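Local coordinates for protein FKBP-type peptidyl-prolyl cis-trans isomerase 3 (Arabidopsis thaliana, PDB 1U79) that catalyses the cis-trans isomerization of peptidyl-proline bonds in the chloroplast thylakoid lumen and regulates accumulation of the photosynthetic Rieske protein, at residues A35-K40 and L119-E124. Residues are numbered along the deposited sequence; the frame is centred on the assembly and turned at random.
Sequences AHYVGK and LLFDIE
His36, Val38 and Lys40 pair with Glu124, Asp122 and Leu120 through six backbone hydrogen bonds. Each of these pairs is bonded both ways. Strands 35-40 and 119-124 run antiparallel, with axes 4.7 Å apart at closest approach and 164° between their directions. The bond from Lys40 N to Leu120 O is 2.8 Å long and nearly straight, 171° at the hydrogen. Tyr37 with Ile123 and Gly39 with Phe121 are the non-hydrogen-bonded pairs. Here CA-H...O contacts add to the ladder, as from Gly39 CA to Leu120 O at 3.3 Å.

The two strands lie within the antiparallel sheet of the FKBP fold, which curls around helix 68-75. Tyr37 and Phe121 project from the same face and lie side by side, on successive non-hydrogen-bonded pairs, diagonally across the strands. CD2 of Tyr37 meets the edge of the Phe121 ring, 4.0 Å from its CD2. With CG of Phe121 anti to the carbonyl carbon (chi1 -74°), the ring leans across the bare backbone of Gly39, its CD2 3.5 Å from Gly39 CA. Trp70 of helix 68-75 meets both rings edge-to-face, and the Tyr37 hydroxyl is hydrogen-bonded to Asp48. An alanine in place of Phe121 would probably uncover Gly39 and deprive Tyr37 and Trp70 of an aromatic neighbour.

His36 and Glu124 share the other face with Val38 and Asp122. His36 CB and Glu124 CB touch at 4.1 Å. The His36 imidazole turns to Ser50 and stacks on Tyr51, while Asp122 bonds Thr90 on strand 88-93.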
loop_
_atom_site.group_PDB
_atom_site.type_symbol
_atom_site.label_atom_id
_atom_site.label_comp_id
_atom_site.label_asym_id
_atom_site.label_seq_id
_atom_site.Cartn_x
_atom_site.Cartn_y
_atom_site.Cartn_z
ATOM N N ALA A 35 -8.717 5.876 0.845
ATOM C CA ALA A 35 -8.461 4.452 0.937
ATOM C C ALA A 35 -8.470 3.954 2.366
ATOM O O ALA A 35 -7.923 4.596 3.263
ATOM C CB ALA A 35 -7.122 4.107 0.294
ATOM N N HIS A 36 -9.125 2.818 2.576
ATOM C CA HIS A 36 -9.119 2.185 3.887
ATOM C C HIS A 36 -7.994 1.171 3.744
ATOM O O HIS A 36 -7.687 0.745 2.627
ATOM C CB HIS A 36 -10.452 1.501 4.171
ATOM C CG HIS A 36 -11.401 2.359 4.944
ATOM N ND1 HIS A 36 -11.135 2.781 6.230
ATOM C CD2 HIS A 36 -12.593 2.904 4.607
ATOM C CE1 HIS A 36 -12.124 3.551 6.648
ATOM N NE2 HIS A 36 -13.020 3.641 5.683
ATOM N N TYR A 37 -7.361 0.793 4.845
ATOM C CA TYR A 37 -6.260 -0.151 4.761
ATOM C C TYR A 37 -5.875 -0.775 6.089
ATOM O O TYR A 37 -6.183 -0.251 7.156
ATOM C CB TYR A 37 -5.006 0.543 4.192
ATOM C CG TYR A 37 -4.409 1.579 5.130
ATOM C CD1 TYR A 37 -4.915 2.879 5.184
ATOM C CD2 TYR A 37 -3.382 1.234 6.013
ATOM C CE1 TYR A 37 -4.415 3.809 6.102
ATOM C CE2 TYR A 37 -2.875 2.155 6.936
ATOM C CZ TYR A 37 -3.396 3.434 6.976
ATOM O OH TYR A 37 -2.913 4.334 7.896
ATOM N N VAL A 38 -5.182 -1.900 5.988
ATOM C CA VAL A 38 -4.647 -2.625 7.130
ATOM C C VAL A 38 -3.241 -3.012 6.713
ATOM O O VAL A 38 -3.044 -3.681 5.693
ATOM C CB VAL A 38 -5.424 -3.917 7.460
ATOM C CG1 VAL A 38 -4.675 -4.690 8.555
ATOM C CG2 VAL A 38 -6.840 -3.588 7.938
ATOM N N GLY A 39 -2.261 -2.569 7.490
ATOM C CA GLY A 39 -0.880 -2.883 7.186
ATOM C C GLY A 39 -0.346 -3.836 8.233
ATOM O O GLY A 39 -0.475 -3.583 9.441
ATOM N N LYS A 40 0.252 -4.929 7.776
ATOM C CA LYS A 40 0.804 -5.939 8.672
ATOM C C LYS A 40 2.212 -6.337 8.268
ATOM O O LYS A 40 2.605 -6.217 7.096
ATOM C CB LYS A 40 -0.029 -7.217 8.642
ATOM C CG LYS A 40 -1.522 -7.077 8.822
ATOM C CD LYS A 40 -2.148 -8.459 8.597
ATOM C CE LYS A 40 -3.651 -8.463 8.806
ATOM N NZ LYS A 40 -4.223 -9.785 8.404
ATOM N N LEU A 119 6.402 -5.237 3.764
ATOM C CA LEU A 119 5.111 -4.873 4.326
ATOM C C LEU A 119 3.948 -5.459 3.542
ATOM O O LEU A 119 3.991 -5.557 2.320
ATOM C CB LEU A 119 4.970 -3.351 4.351
ATOM C CG LEU A 119 6.115 -2.571 4.993
ATOM C CD1 LEU A 119 5.766 -1.084 4.994
ATOM C CD2 LEU A 119 6.346 -3.068 6.425
ATOM N N LEU A 120 2.903 -5.856 4.245
ATOM C CA LEU A 120 1.728 -6.380 3.572
ATOM C C LEU A 120 0.591 -5.415 3.846
ATOM O O LEU A 120 0.372 -5.028 4.996
ATOM C CB LEU A 120 1.357 -7.768 4.110
ATOM C CG LEU A 120 2.208 -8.967 3.676
ATOM C CD1 LEU A 120 1.736 -10.215 4.423
ATOM C CD2 LEU A 120 2.094 -9.184 2.177
ATOM N N PHE A 121 -0.104 -4.987 2.800
ATOM C CA PHE A 121 -1.251 -4.110 2.990
ATOM C C PHE A 121 -2.459 -4.676 2.273
ATOM O O PHE A 121 -2.334 -5.292 1.207
ATOM C CB PHE A 121 -1.025 -2.704 2.422
ATOM C CG PHE A 121 -0.091 -1.839 3.226
ATOM C CD1 PHE A 121 1.277 -1.830 2.960
ATOM C CD2 PHE A 121 -0.591 -0.989 4.213
ATOM C CE1 PHE A 121 2.137 -0.983 3.658
ATOM C CE2 PHE A 121 0.261 -0.140 4.920
ATOM C CZ PHE A 121 1.627 -0.135 4.641
ATOM N N ASP A 122 -3.620 -4.490 2.883
ATOM C CA ASP A 122 -4.878 -4.865 2.264
ATOM C C ASP A 122 -5.390 -3.462 1.989
ATOM O O ASP A 122 -5.612 -2.684 2.919
ATOM C CB ASP A 122 -5.789 -5.600 3.244
ATOM C CG ASP A 122 -5.907 -7.077 2.921
ATOM O OD1 ASP A 122 -4.973 -7.627 2.297
ATOM O OD2 ASP A 122 -6.926 -7.695 3.297
ATOM N N ILE A 123 -5.514 -3.113 0.715
ATOM C CA ILE A 123 -5.964 -1.778 0.360
ATOM C C ILE A 123 -7.348 -1.761 -0.269
ATOM O O ILE A 123 -7.647 -2.537 -1.183
ATOM C CB ILE A 123 -4.967 -1.103 -0.613
ATOM C CG1 ILE A 123 -3.579 -1.048 0.038
ATOM C CG2 ILE A 123 -5.455 0.301 -0.975
ATOM C CD1 ILE A 123 -2.568 -0.218 -0.706
ATOM N N GLU A 124 -8.189 -0.870 0.243
ATOM C CA GLU A 124 -9.528 -0.691 -0.275
ATOM C C GLU A 124 -9.579 0.708 -0.867
ATOM O O GLU A 124 -9.678 1.704 -0.147
ATOM C CB GLU A 124 -10.564 -0.869 0.838
ATOM C CG GLU A 124 -10.750 -2.336 1.201
ATOM C CD GLU A 124 -11.504 -2.546 2.485
ATOM O OE1 GLU A 124 -12.648 -2.065 2.605
ATOM O OE2 GLU A 124 -10.949 -3.208 3.383
#